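Local structure of rubisco operon transcriptional regulator (5Y2W) at residues A[30-33]-A[34-38]; A[124-127]-A[128-132]; A[165-168]-A[169-173]; A[196-199]-A[200-203]. The protein probably represses transcription as a LysR-type regulator, its regulatory domain binding 2-phosphoglycolate in coordinating carbon with nitrogen metabolism. All coordinates share one frame; numbering follows the deposited sequence.

The four contacts follow one another along a LysR substrate-binding domain, and each is local, at a helix end or in a loop. Contacts 1 and 4, with centres about 15 Å apart, touch: the end of helix 24-35 packs against the first turns of helix 199-211 beside the five-stranded mixed sheet. Contact 2 closes helix 118-129 on the far side of the chain's centre, about 44 Å from contact 1 between centres. Contact 3, about 29 Å from contact 2 between centres, lies in the loop entering strand 173-176 of the three-stranded sheet. The set thus samples both lobes of a periplasmic-binding-protein-like fold, whose bound 2-phosphoglycolate sits between them.

Contact 1: residues A[30-33]-A[34-38]; sequences GEFI and QKYPG
One face of the Phe32 ring receives a single atom of Tyr36: CD2 of Tyr36 stands 3.7 Å above the Phe32 plane, offset toward the rim, and comes within 3.7 Å of Phe32 CE1. The two planes are inclined at 47° with centroids 5.1 Å apart, an oblique meeting that is neither a stack nor edge-to-face. Over one face of the Tyr36 ring lies CG of Lys35, again toward the rim. Phe32 reaches its partner because CG is anti to the backbone N (chi1 179°), which swings the ring out beside the helix, where its far end comes up against the Tyr36 ring. The segment closes helix 24-35, the middle element of the beta-alpha-beta unit running from strand 11-18 to strand 39-46. Lys35 N still makes a regular helical bond to Glu31 O at 3.2 Å, whereas the bond from Tyr36 N to Phe32 O (3.0 Å) is weak, Tyr36 having left helical geometry. Pro37 has no N-H to give, and its CA approaches Ile33 O at 3.4 Å instead. An alanine at Phe32 is likely to leave the Tyr36 ring without its aromatic neighbour and less firmly held. Phe32 also meets Phe204 edge-to-face and Tyr207 obliquely, both on helix 199-211, while Ile33 packs on Leu138 of the second subunit.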
ATOM      1  N   GLY A  30      -5.684   7.633  16.078  1.00 49.75           N
ATOM      2  CA  GLY A  30      -7.029   7.520  16.598  1.00 52.89           C
ATOM      3  C   GLY A  30      -7.135   8.088  17.981  1.00 59.07           C
ATOM      4  O   GLY A  30      -8.037   8.875  18.257  1.00 66.20           O
ATOM      5  N   GLU A  31      -6.224   7.686  18.857  1.00 64.18           N
ATOM      6  CA  GLU A  31      -6.193   8.257  20.188  1.00 75.02           C
ATOM      7  C   GLU A  31      -5.892   9.760  20.063  1.00 65.40           C
ATOM      8  O   GLU A  31      -6.582  10.599  20.648  1.00 58.99           O
ATOM      9  CB  GLU A  31      -5.185   7.528  21.092  1.00 85.74           C
ATOM     10  CG  GLU A  31      -5.317   7.858  22.599  1.00100.44           C
ATOM     11  CD  GLU A  31      -6.008   6.774  23.446  1.00104.50           C
ATOM     12  OE1 GLU A  31      -6.313   5.686  22.908  1.00105.18           O
ATOM     13  OE2 GLU A  31      -6.238   6.999  24.669  1.00103.17           O
ATOM     14  N   PHE A  32      -4.907  10.101  19.246  1.00 58.41           N
ATOM     15  CA  PHE A  32      -4.460  11.487  19.134  1.00 61.16           C
ATOM     16  C   PHE A  32      -5.618  12.405  18.753  1.00 62.90           C
ATOM     17  O   PHE A  32      -5.795  13.448  19.330  1.00 62.84           O
ATOM     18  CB  PHE A  32      -3.319  11.596  18.127  1.00 56.07           C
ATOM     19  CG  PHE A  32      -2.789  12.995  17.924  1.00 58.58           C
ATOM     20  CD1 PHE A  32      -1.927  13.566  18.849  1.00 62.33           C
ATOM     21  CD2 PHE A  32      -3.115  13.720  16.790  1.00 58.07           C
ATOM     22  CE1 PHE A  32      -1.413  14.837  18.648  1.00 59.33           C
ATOM     23  CE2 PHE A  32      -2.596  14.999  16.576  1.00 63.35           C
ATOM     24  CZ  PHE A  32      -1.746  15.554  17.512  1.00 58.62           C
ATOM     25  N   ILE A  33      -6.417  11.986  17.797  1.00 62.13           N
ATOM     26  CA  ILE A  33      -7.463  12.825  17.225  1.00 65.67           C
ATOM     27  C   ILE A  33      -8.678  12.992  18.128  1.00 65.47           C
ATOM     28  O   ILE A  33      -9.411  13.983  17.999  1.00 62.98           O
ATOM     29  CB  ILE A  33      -7.820  12.232  15.858  1.00 77.30           C
ATOM     30  CG1 ILE A  33      -6.610  12.387  14.960  1.00 80.91           C
ATOM     31  CG2 ILE A  33      -9.078  12.805  15.234  1.00 80.64           C
ATOM     32  CD1 ILE A  33      -6.788  11.598  13.701  1.00 96.59           C
ATOM     33  N   GLN A  34      -8.888  12.023  19.024  1.00 64.17           N
ATOM     34  CA  GLN A  34      -9.905  12.137  20.061  1.00 72.96           C
ATOM     35  C   GLN A  34      -9.481  13.207  21.054  1.00 78.27           C
ATOM     36  O   GLN A  34     -10.302  13.987  21.522  1.00 75.57           O
ATOM     37  CB  GLN A  34     -10.055  10.843  20.816  1.00 73.69           C
ATOM     38  CG  GLN A  34     -10.616   9.744  19.965  1.00 88.78           C
ATOM     39  CD  GLN A  34     -10.531   8.412  20.654  1.00100.60           C
ATOM     40  OE1 GLN A  34      -9.579   8.140  21.388  1.00117.36           O
ATOM     41  NE2 GLN A  34     -11.528   7.570  20.430  1.00110.39           N
ATOM     42  N   LYS A  35      -8.189  13.212  21.365  1.00 75.17           N
ATOM     43  CA  LYS A  35      -7.599  14.163  22.281  1.00 74.88           C
ATOM     44  C   LYS A  35      -7.581  15.590  21.729  1.00 75.31           C
ATOM     45  O   LYS A  35      -7.659  16.541  22.496  1.00 79.02           O
ATOM     46  CB  LYS A  35      -6.187  13.711  22.670  1.00 73.85           C
ATOM     47  CG  LYS A  35      -5.573  14.575  23.749  1.00 86.07           C
ATOM     48  CD  LYS A  35      -4.494  13.876  24.547  1.00 87.48           C
ATOM     49  CE  LYS A  35      -4.032  14.788  25.679  1.00 93.32           C
ATOM     50  NZ  LYS A  35      -3.802  14.039  26.946  1.00 92.78           N
ATOM     51  N   TYR A  36      -7.490  15.741  20.412  1.00 77.62           N
ATOM     52  CA  TYR A  36      -7.478  17.058  19.765  1.00 72.97           C
ATOM     53  C   TYR A  36      -8.432  16.992  18.603  1.00 71.75           C
ATOM     54  O   TYR A  36      -8.029  16.744  17.478  1.00 72.37           O
ATOM     55  CB  TYR A  36      -6.066  17.449  19.293  1.00 70.47           C
ATOM     56  CG  TYR A  36      -5.034  17.380  20.390  1.00 71.44           C
ATOM     57  CD1 TYR A  36      -4.859  18.433  21.279  1.00 70.84           C
ATOM     58  CD2 TYR A  36      -4.253  16.243  20.564  1.00 73.05           C
ATOM     59  CE1 TYR A  36      -3.918  18.361  22.307  1.00 72.37           C
ATOM     60  CE2 TYR A  36      -3.315  16.148  21.590  1.00 73.92           C
ATOM     61  CZ  TYR A  36      -3.147  17.213  22.463  1.00 78.19           C
ATOM     62  OH  TYR A  36      -2.208  17.129  23.471  1.00 69.04           O
ATOM     63  N   PRO A  37      -9.720  17.179  18.884  1.00 75.44           N
ATOM     64  CA  PRO A  37     -10.749  17.126  17.846  1.00 73.37           C
ATOM     65  C   PRO A  37     -10.717  18.249  16.805  1.00 76.87           C
ATOM     66  O   PRO A  37     -11.425  18.169  15.782  1.00 75.89           O
ATOM     67  CB  PRO A  37     -12.050  17.171  18.654  1.00 79.31           C
ATOM     68  CG  PRO A  37     -11.694  16.580  19.972  1.00 77.88           C
ATOM     69  CD  PRO A  37     -10.295  17.067  20.235  1.00 74.42           C
ATOM     70  N   GLY A  38      -9.936  19.297  17.042  1.00 71.82           N
ATOM     71  CA  GLY A  38      -9.795  20.339  16.031  1.00 74.09           C
ATOM     72  C   GLY A  38      -8.812  19.983  14.922  1.00 79.32           C
ATOM     73  O   GLY A  38      -8.857  20.562  13.835  1.00 80.63           O
TER

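Contact 2: residues A[124-127]-A[128-132]; sequences QNLF and HRHYV
With CG of His130 set anti to its own carbonyl carbon (chi1 -73°), the imidazole folds back toward Leu126, whose chi1 of 179° extends CD1 to meet it. ND1 of His130 donates to Leu126 O at 3.1 Å; the oxygen lies in the imidazole plane, at the ring's edge, and the N-H...O angle is 155°. His130 N offers the same oxygen a second, weak bond. Leu126 CD1 also packs against the imidazole, 3.6 Å from both ND1 and CE1 of His130. A leucine in place of His130 would probably leave Leu126 O without its side-chain donor, relying on the weak backbone bond alone. The next turn shows how a helix is brought to a close. Tyr131, with positive phi, is the C-prime residue of a Schellman motif, in which Val132 N binds Phe127 O at 2.9 Å and Tyr131 N binds His128 O at 3.1 Å. The reversal carries Val132 back over the Phe127 ring, where CG1 makes a CH-pi contact 4.0 Å from the centroid. Upstream, Arg129 N still holds Asn125 O at 3.0 Å in the regular helical pattern. Around this end of helix 118-129, Phe110 meets Phe127 edge-to-face with Leu105 nearby, and the loop preceding strand 186-192 supplies Phe181 and Ile183 against Leu126 and Glu180 against His130.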
ATOM      1  N   GLN A 124      19.842  -5.568  -0.475  1.00 43.36           N
ATOM      2  CA  GLN A 124      20.996  -5.585  -1.402  1.00 46.01           C
ATOM      3  C   GLN A 124      22.326  -5.418  -0.697  1.00 45.03           C
ATOM      4  O   GLN A 124      23.300  -6.084  -1.032  1.00 46.89           O
ATOM      5  CB  GLN A 124      20.893  -4.509  -2.415  1.00 46.36           C
ATOM      6  CG  GLN A 124      19.796  -4.815  -3.422  1.00 51.15           C
ATOM      7  CD  GLN A 124      19.447  -3.608  -4.261  1.00 47.82           C
ATOM      8  OE1 GLN A 124      19.520  -2.468  -3.814  1.00 53.87           O
ATOM      9  NE2 GLN A 124      19.068  -3.853  -5.463  1.00 47.93           N
ATOM     10  N   ASN A 125      22.369  -4.568   0.305  1.00 43.91           N
ATOM     11  CA  ASN A 125      23.650  -4.362   0.988  1.00 45.24           C
ATOM     12  C   ASN A 125      24.014  -5.533   1.779  1.00 38.82           C
ATOM     13  O   ASN A 125      25.159  -5.935   1.800  1.00 44.29           O
ATOM     14  CB  ASN A 125      23.612  -3.131   1.853  1.00 43.53           C
ATOM     15  CG  ASN A 125      23.634  -1.904   1.000  1.00 49.43           C
ATOM     16  OD1 ASN A 125      24.107  -1.989  -0.104  1.00 48.04           O
ATOM     17  ND2 ASN A 125      23.057  -0.795   1.456  1.00 46.17           N
ATOM     18  N   LEU A 126      23.025  -6.120   2.423  1.00 42.13           N
ATOM     19  CA  LEU A 126      23.298  -7.296   3.211  1.00 41.73           C
ATOM     20  C   LEU A 126      23.795  -8.460   2.321  1.00 41.52           C
ATOM     21  O   LEU A 126      24.792  -9.124   2.657  1.00 37.66           O
ATOM     22  CB  LEU A 126      22.079  -7.687   4.007  1.00 41.21           C
ATOM     23  CG  LEU A 126      22.292  -8.952   4.870  1.00 40.41           C
ATOM     24  CD1 LEU A 126      23.161  -8.595   6.096  1.00 37.79           C
ATOM     25  CD2 LEU A 126      20.965  -9.577   5.293  1.00 36.15           C
ATOM     26  N   PHE A 127      23.114  -8.708   1.207  1.00 39.41           N
ATOM     27  CA  PHE A 127      23.502  -9.806   0.289  1.00 46.98           C
ATOM     28  C   PHE A 127      24.882  -9.595  -0.351  1.00 48.69           C
ATOM     29  O   PHE A 127      25.654 -10.534  -0.467  1.00 50.02           O
ATOM     30  CB  PHE A 127      22.433 -10.012  -0.807  1.00 43.75           C
ATOM     31  CG  PHE A 127      21.127 -10.544  -0.281  1.00 40.83           C
ATOM     32  CD1 PHE A 127      21.018 -11.014   1.008  1.00 39.96           C
ATOM     33  CD2 PHE A 127      20.041 -10.648  -1.107  1.00 42.23           C
ATOM     34  CE1 PHE A 127      19.831 -11.539   1.464  1.00 41.38           C
ATOM     35  CE2 PHE A 127      18.842 -11.153  -0.651  1.00 39.12           C
ATOM     36  CZ  PHE A 127      18.734 -11.585   0.627  1.00 37.44           C
ATOM     37  N   HIS A 128      25.183  -8.365  -0.744  1.00 49.52           N
ATOM     38  CA  HIS A 128      26.502  -8.021  -1.260  1.00 51.53           C
ATOM     39  C   HIS A 128      27.562  -8.326  -0.181  1.00 51.46           C
ATOM     40  O   HIS A 128      28.525  -9.033  -0.402  1.00 49.74           O
ATOM     41  CB  HIS A 128      26.501  -6.547  -1.626  1.00 57.29           C
ATOM     42  CG  HIS A 128      27.781  -6.072  -2.223  1.00 62.41           C
ATOM     43  ND1 HIS A 128      28.788  -5.498  -1.470  1.00 67.07           N
ATOM     44  CD2 HIS A 128      28.212  -6.066  -3.504  1.00 57.15           C
ATOM     45  CE1 HIS A 128      29.792  -5.175  -2.260  1.00 63.17           C
ATOM     46  NE2 HIS A 128      29.466  -5.507  -3.499  1.00 61.62           N
ATOM     47  N   ARG A 129      27.341  -7.821   1.020  1.00 49.29           N
ATOM     48  CA  ARG A 129      28.270  -8.028   2.112  1.00 48.37           C
ATOM     49  C   ARG A 129      28.545  -9.521   2.324  1.00 49.42           C
ATOM     50  O   ARG A 129      29.634  -9.905   2.715  1.00 49.49           O
ATOM     51  CB  ARG A 129      27.689  -7.419   3.419  1.00 48.96           C
ATOM     52  CG  ARG A 129      28.600  -7.531   4.617  1.00 50.70           C
ATOM     53  CD  ARG A 129      28.075  -6.744   5.793  1.00 57.93           C
ATOM     54  NE  ARG A 129      29.175  -6.426   6.694  1.00 62.24           N
ATOM     55  CZ  ARG A 129      29.611  -7.220   7.655  1.00 63.99           C
ATOM     56  NH1 ARG A 129      29.051  -8.411   7.890  1.00 75.11           N
ATOM     57  NH2 ARG A 129      30.604  -6.824   8.401  1.00 60.85           N
ATOM     58  N   HIS A 130      27.536 -10.357   2.113  1.00 46.05           N
ATOM     59  CA  HIS A 130      27.654 -11.781   2.416  1.00 49.76           C
ATOM     60  C   HIS A 130      27.749 -12.676   1.190  1.00 46.10           C
ATOM     61  O   HIS A 130      27.587 -13.871   1.309  1.00 44.09           O
ATOM     62  CB  HIS A 130      26.493 -12.204   3.293  1.00 49.15           C
ATOM     63  CG  HIS A 130      26.613 -11.710   4.693  1.00 53.46           C
ATOM     64  ND1 HIS A 130      26.068 -10.512   5.106  1.00 57.84           N
ATOM     65  CD2 HIS A 130      27.236 -12.231   5.769  1.00 51.48           C
ATOM     66  CE1 HIS A 130      26.354 -10.318   6.378  1.00 49.26           C
ATOM     67  NE2 HIS A 130      27.051 -11.350   6.805  1.00 53.85           N
ATOM     68  N   TYR A 131      28.044 -12.099   0.026  1.00 46.40           N
ATOM     69  CA  TYR A 131      28.228 -12.905  -1.195  1.00 56.17           C
ATOM     70  C   TYR A 131      27.062 -13.859  -1.404  1.00 48.09           C
ATOM     71  O   TYR A 131      27.250 -15.052  -1.609  1.00 48.81           O
ATOM     72  CB  TYR A 131      29.540 -13.704  -1.127  1.00 59.74           C
ATOM     73  CG  TYR A 131      30.720 -12.848  -0.791  1.00 63.18           C
ATOM     74  CD1 TYR A 131      31.273 -11.987  -1.754  1.00 65.28           C
ATOM     75  CD2 TYR A 131      31.268 -12.871   0.505  1.00 63.48           C
ATOM     76  CE1 TYR A 131      32.354 -11.180  -1.448  1.00 66.08           C
ATOM     77  CE2 TYR A 131      32.343 -12.066   0.831  1.00 68.21           C
ATOM     78  CZ  TYR A 131      32.879 -11.225  -0.142  1.00 73.29           C
ATOM     79  OH  TYR A 131      33.947 -10.437   0.197  1.00 73.22           O
ATOM     80  N   VAL A 132      25.851 -13.319  -1.315  1.00 49.59           N
ATOM     81  CA  VAL A 132      24.626 -14.099  -1.502  1.00 51.30           C
ATOM     82  C   VAL A 132      24.063 -13.640  -2.820  1.00 46.00           C
ATOM     83  O   VAL A 132      23.960 -12.444  -3.044  1.00 49.32           O
ATOM     84  CB  VAL A 132      23.613 -13.819  -0.373  1.00 47.30           C
ATOM     85  CG1 VAL A 132      22.187 -14.193  -0.773  1.00 48.39           C
ATOM     86  CG2 VAL A 132      24.047 -14.532   0.887  1.00 49.28           C
TER

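Contact 3: residues A[165-168]-A[169-173]; sequences VSEG and ARSEL
Ser171 OG donates a hydrogen bond to Glu167 OE2 at 2.7 Å, reaching the lone pair that faces away from the other carboxylate oxygen. The same hydroxyl oxygen accepts a long, weak bond from Leu173 N at 3.4 Å, which ties it to the chain just beyond. Glu167 can meet it because its chain bends at chi2 (-54°), bringing the carboxylate round to the Ser171 hydroxyl. Its second oxygen, OE1, forms a salt bridge with Lys147 of helix 143-151, so each carboxylate oxygen has a partner of its own; the lysine would be expected to stabilise the negative charge. Beside this polar pair, CD1 of Leu173 touches Glu167 CD at 3.7 Å, the two side chains crossing at about a right angle. Farther out, Arg170 NH1 bridges to Glu172 OE2 at 2.9 Å, approaching on the syn side but well out of the carboxylate plane. At the tip, Ala169 packs on Ala169 of the second subunit. Arg170 is the centre of an inverse gamma turn, marked by a weak bond from Ser171 N to Ala169 O (2.9 Å), within the irregular loop that links the two outer strands of the antiparallel sheet, 157-160 and 173-176.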
ATOM      1  N   VAL A 165       1.579  -7.749  10.723  1.00 65.47           N
ATOM      2  CA  VAL A 165       0.614  -7.476  11.799  1.00 75.64           C
ATOM      3  C   VAL A 165      -0.820  -7.756  11.327  1.00 73.20           C
ATOM      4  O   VAL A 165      -1.682  -8.131  12.126  1.00 75.90           O
ATOM      5  CB  VAL A 165       0.812  -6.019  12.305  1.00 78.77           C
ATOM      6  CG1 VAL A 165      -0.222  -5.587  13.345  1.00 75.10           C
ATOM      7  CG2 VAL A 165       2.245  -5.871  12.809  1.00 77.24           C
ATOM      8  N   SER A 166      -1.036  -7.605  10.022  1.00 70.21           N
ATOM      9  CA  SER A 166      -2.288  -7.954   9.360  1.00 72.57           C
ATOM     10  C   SER A 166      -2.518  -9.459   9.249  1.00 79.34           C
ATOM     11  O   SER A 166      -3.651  -9.905   9.140  1.00 80.59           O
ATOM     12  CB  SER A 166      -2.257  -7.401   7.950  1.00 76.66           C
ATOM     13  OG  SER A 166      -2.228  -5.985   7.989  1.00 78.04           O
ATOM     14  N   GLU A 167      -1.443 -10.241   9.237  1.00 75.67           N
ATOM     15  CA  GLU A 167      -1.562 -11.699   9.085  1.00 75.89           C
ATOM     16  C   GLU A 167      -2.180 -12.340  10.302  1.00 76.13           C
ATOM     17  O   GLU A 167      -1.621 -12.283  11.393  1.00 78.26           O
ATOM     18  CB  GLU A 167      -0.186 -12.367   8.875  1.00 63.64           C
ATOM     19  CG  GLU A 167       0.563 -11.827   7.697  1.00 60.92           C
ATOM     20  CD  GLU A 167      -0.272 -11.888   6.452  1.00 61.73           C
ATOM     21  OE1 GLU A 167      -0.489 -10.802   5.863  1.00 58.49           O
ATOM     22  OE2 GLU A 167      -0.714 -13.025   6.106  1.00 59.26           O
ATOM     23  N   GLY A 168      -3.298 -13.008  10.106  1.00 79.47           N
ATOM     24  CA  GLY A 168      -3.846 -13.812  11.174  1.00 93.56           C
ATOM     25  C   GLY A 168      -4.239 -15.176  10.683  1.00 98.61           C
ATOM     26  O   GLY A 168      -3.967 -15.535   9.534  1.00106.53           O
ATOM     27  N   ALA A 169      -4.838 -15.940  11.593  1.00102.22           N
ATOM     28  CA  ALA A 169      -5.688 -17.061  11.245  1.00101.10           C
ATOM     29  C   ALA A 169      -4.909 -18.001  10.313  1.00 93.48           C
ATOM     30  O   ALA A 169      -3.838 -18.506  10.689  1.00 80.19           O
ATOM     31  CB  ALA A 169      -6.977 -16.531  10.601  1.00103.08           C
ATOM     32  N   ARG A 170      -5.445 -18.214   9.109  1.00 91.16           N
ATOM     33  CA  ARG A 170      -4.814 -19.054   8.103  1.00 95.39           C
ATOM     34  C   ARG A 170      -3.758 -18.255   7.359  1.00 84.46           C
ATOM     35  O   ARG A 170      -3.879 -18.061   6.147  1.00 81.26           O
ATOM     36  CB  ARG A 170      -5.886 -19.573   7.114  1.00104.54           C
ATOM     37  CG  ARG A 170      -5.384 -20.486   5.984  1.00106.14           C
ATOM     38  CD  ARG A 170      -4.957 -21.844   6.508  1.00102.83           C
ATOM     39  NE  ARG A 170      -3.775 -22.345   5.827  1.00102.18           N
ATOM     40  CZ  ARG A 170      -3.146 -23.475   6.149  1.00112.08           C
ATOM     41  NH1 ARG A 170      -2.067 -23.843   5.467  1.00119.32           N
ATOM     42  NH2 ARG A 170      -3.581 -24.248   7.144  1.00108.56           N
ATOM     43  N   SER A 171      -2.739 -17.766   8.067  1.00 69.48           N
ATOM     44  CA  SER A 171      -1.664 -17.126   7.349  1.00 60.09           C
ATOM     45  C   SER A 171      -0.710 -18.204   6.828  1.00 54.03           C
ATOM     46  O   SER A 171      -0.238 -19.081   7.535  1.00 54.82           O
ATOM     47  CB  SER A 171      -0.899 -16.084   8.144  1.00 54.70           C
ATOM     48  OG  SER A 171      -0.061 -15.368   7.231  1.00 52.75           O
ATOM     49  N   GLU A 172      -0.465 -18.088   5.545  1.00 51.94           N
ATOM     50  CA  GLU A 172       0.427 -18.937   4.804  1.00 58.99           C
ATOM     51  C   GLU A 172       1.893 -18.543   5.004  1.00 55.57           C
ATOM     52  O   GLU A 172       2.786 -19.295   4.632  1.00 57.63           O
ATOM     53  CB  GLU A 172       0.050 -18.777   3.319  1.00 64.61           C
ATOM     54  CG  GLU A 172      -1.262 -19.463   2.956  1.00 67.08           C
ATOM     55  CD  GLU A 172      -1.067 -20.965   2.891  1.00 61.09           C
ATOM     56  OE1 GLU A 172      -0.980 -21.432   1.785  1.00 55.85           O
ATOM     57  OE2 GLU A 172      -0.915 -21.649   3.915  1.00 64.61           O
ATOM     58  N   LEU A 173       2.118 -17.373   5.602  1.00 48.57           N
ATOM     59  CA  LEU A 173       3.420 -16.753   5.663  1.00 47.85           C
ATOM     60  C   LEU A 173       4.136 -17.148   6.919  1.00 44.99           C
ATOM     61  O   LEU A 173       3.536 -17.371   7.910  1.00 38.97           O
ATOM     62  CB  LEU A 173       3.293 -15.240   5.661  1.00 42.14           C
ATOM     63  CG  LEU A 173       2.513 -14.713   4.502  1.00 42.27           C
ATOM     64  CD1 LEU A 173       2.619 -13.196   4.611  1.00 44.48           C
ATOM     65  CD2 LEU A 173       3.087 -15.260   3.193  1.00 42.96           C
TER

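Contact 4: residues A[196-199]-A[200-203]; sequences QLSV and ITQT
Val199, Ser198 and Thr201 carry most of this helix start, and the Val199 side chain runs beside that of Thr203, pointing the same way. The carbonyl oxygen of Val199 accepts from Thr203 N at 2.9 Å, the donor standing above the carbonyl plane; the Thr203 hydroxyl is modelled so close to this oxygen that the detail is doubtful. Ser198 occupies the N-cap. Its chi1 of 64° puts OG between its backbone N and carbonyl carbon, where it accepts from Thr201 N at 3.1 Å, although OG sits too near the Thr201 side chain for its place to be certain. Ser198 O meanwhile takes the Gln202 N-H at 2.7 Å, the first regular turn of helix 199-211. A water accepts from Ser198 N at 2.9 Å and hydrogen-bonds Thr201 OG1 at 3.0 Å. On the apolar side, Thr201 CG2 rests on Leu197 CD2 at 3.8 Å, and both Thr201 and Ile200 touch Leu13 of strand 11-18. Such chemistry implies that two of the amide N-H groups at this helix start, those of Ser198 and Thr201, are met by water and, as modelled, by the serine hydroxyl.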
ATOM      1  N   GLN A 196      11.621  25.437  12.470  1.00 75.62           N
ATOM      2  CA  GLN A 196      10.718  25.808  13.548  1.00 67.87           C
ATOM      3  C   GLN A 196       9.413  25.022  13.433  1.00 71.30           C
ATOM      4  O   GLN A 196       8.640  25.213  12.486  1.00 69.43           O
ATOM      5  CB  GLN A 196      10.438  27.311  13.439  1.00 66.64           C
ATOM      6  CG  GLN A 196      11.687  28.144  13.656  1.00 71.22           C
ATOM      7  CD  GLN A 196      12.346  27.766  14.973  1.00 72.00           C
ATOM      8  OE1 GLN A 196      13.511  27.375  14.998  1.00 72.37           O
ATOM      9  NE2 GLN A 196      11.569  27.786  16.061  1.00 64.65           N
ATOM     10  N   LEU A 197       9.162  24.136  14.385  1.00 63.04           N
ATOM     11  CA  LEU A 197       7.968  23.285  14.308  1.00 65.80           C
ATOM     12  C   LEU A 197       6.717  23.965  14.826  1.00 61.98           C
ATOM     13  O   LEU A 197       6.710  24.454  15.955  1.00 67.64           O
ATOM     14  CB  LEU A 197       8.147  21.995  15.126  1.00 60.72           C
ATOM     15  CG  LEU A 197       9.213  20.985  14.706  1.00 59.18           C
ATOM     16  CD1 LEU A 197       9.133  19.796  15.652  1.00 55.57           C
ATOM     17  CD2 LEU A 197       8.999  20.572  13.263  1.00 67.15           C
ATOM     18  N   SER A 198       5.638  23.892  14.043  1.00 64.35           N
ATOM     19  CA  SER A 198       4.289  24.258  14.507  1.00 60.68           C
ATOM     20  C   SER A 198       3.956  23.593  15.833  1.00 60.06           C
ATOM     21  O   SER A 198       4.508  22.550  16.188  1.00 61.39           O
ATOM     22  CB  SER A 198       3.203  23.905  13.478  1.00 66.63           C
ATOM     23  OG  SER A 198       3.120  22.491  13.270  1.00 69.29           O
ATOM     24  N   VAL A 199       3.053  24.228  16.569  1.00 60.30           N
ATOM     25  CA  VAL A 199       2.593  23.730  17.872  1.00 56.69           C
ATOM     26  C   VAL A 199       1.814  22.433  17.710  1.00 56.55           C
ATOM     27  O   VAL A 199       1.856  21.575  18.580  1.00 57.07           O
ATOM     28  CB  VAL A 199       1.732  24.822  18.600  1.00 63.30           C
ATOM     29  CG1 VAL A 199       0.616  25.366  17.695  1.00 68.39           C
ATOM     30  CG2 VAL A 199       1.178  24.310  19.936  1.00 59.88           C
ATOM     31  N   ILE A 200       1.096  22.298  16.588  1.00 58.34           N
ATOM     32  CA  ILE A 200       0.347  21.061  16.279  1.00 62.21           C
ATOM     33  C   ILE A 200       1.353  19.913  16.085  1.00 54.73           C
ATOM     34  O   ILE A 200       1.297  18.888  16.775  1.00 52.47           O
ATOM     35  CB  ILE A 200      -0.481  21.181  14.982  1.00 62.37           C
ATOM     36  CG1 ILE A 200      -1.371  22.425  14.978  1.00 72.47           C
ATOM     37  CG2 ILE A 200      -1.322  19.930  14.802  1.00 71.68           C
ATOM     38  CD1 ILE A 200      -1.349  23.169  13.646  1.00 75.46           C
ATOM     39  N   THR A 201       2.283  20.142  15.152  1.00 54.17           N
ATOM     40  CA  THR A 201       3.431  19.285  14.898  1.00 55.38           C
ATOM     41  C   THR A 201       4.202  18.933  16.171  1.00 56.89           C
ATOM     42  O   THR A 201       4.504  17.750  16.439  1.00 59.60           O
ATOM     43  CB  THR A 201       4.405  19.983  13.944  1.00 55.58           C
ATOM     44  OG1 THR A 201       3.712  20.364  12.757  1.00 52.05           O
ATOM     45  CG2 THR A 201       5.575  19.053  13.586  1.00 58.18           C
ATOM     46  N   GLN A 202       4.530  19.948  16.967  1.00 56.77           N
ATOM     47  CA  GLN A 202       5.265  19.688  18.205  1.00 54.07           C
ATOM     48  C   GLN A 202       4.404  18.825  19.117  1.00 50.65           C
ATOM     49  O   GLN A 202       4.911  17.954  19.842  1.00 51.49           O
ATOM     50  CB  GLN A 202       5.669  20.994  18.918  1.00 54.70           C
ATOM     51  CG  GLN A 202       6.478  20.766  20.192  1.00 56.02           C
ATOM     52  CD  GLN A 202       7.859  20.217  19.881  1.00 57.52           C
ATOM     53  OE1 GLN A 202       8.548  20.729  19.009  1.00 61.09           O
ATOM     54  NE2 GLN A 202       8.255  19.167  20.574  1.00 59.46           N
ATOM     55  N   THR A 203       3.100  19.057  19.106  1.00 49.94           N
ATOM     56  CA  THR A 203       2.217  18.297  20.045  1.00 56.97           C
ATOM     57  C   THR A 203       2.193  16.809  19.632  1.00 57.08           C
ATOM     58  O   THR A 203       2.195  15.917  20.470  1.00 57.82           O
ATOM     59  CB  THR A 203       0.762  18.832  20.049  1.00 56.02           C
ATOM     60  OG1 THR A 203       0.762  20.268  20.129  1.00 59.34           O
ATOM     61  CG2 THR A 203      -0.042  18.242  21.178  1.00 52.00           C
TER
HETATM   62  O   HOH W   1       5.804  22.222  11.734  1.00 61.14           O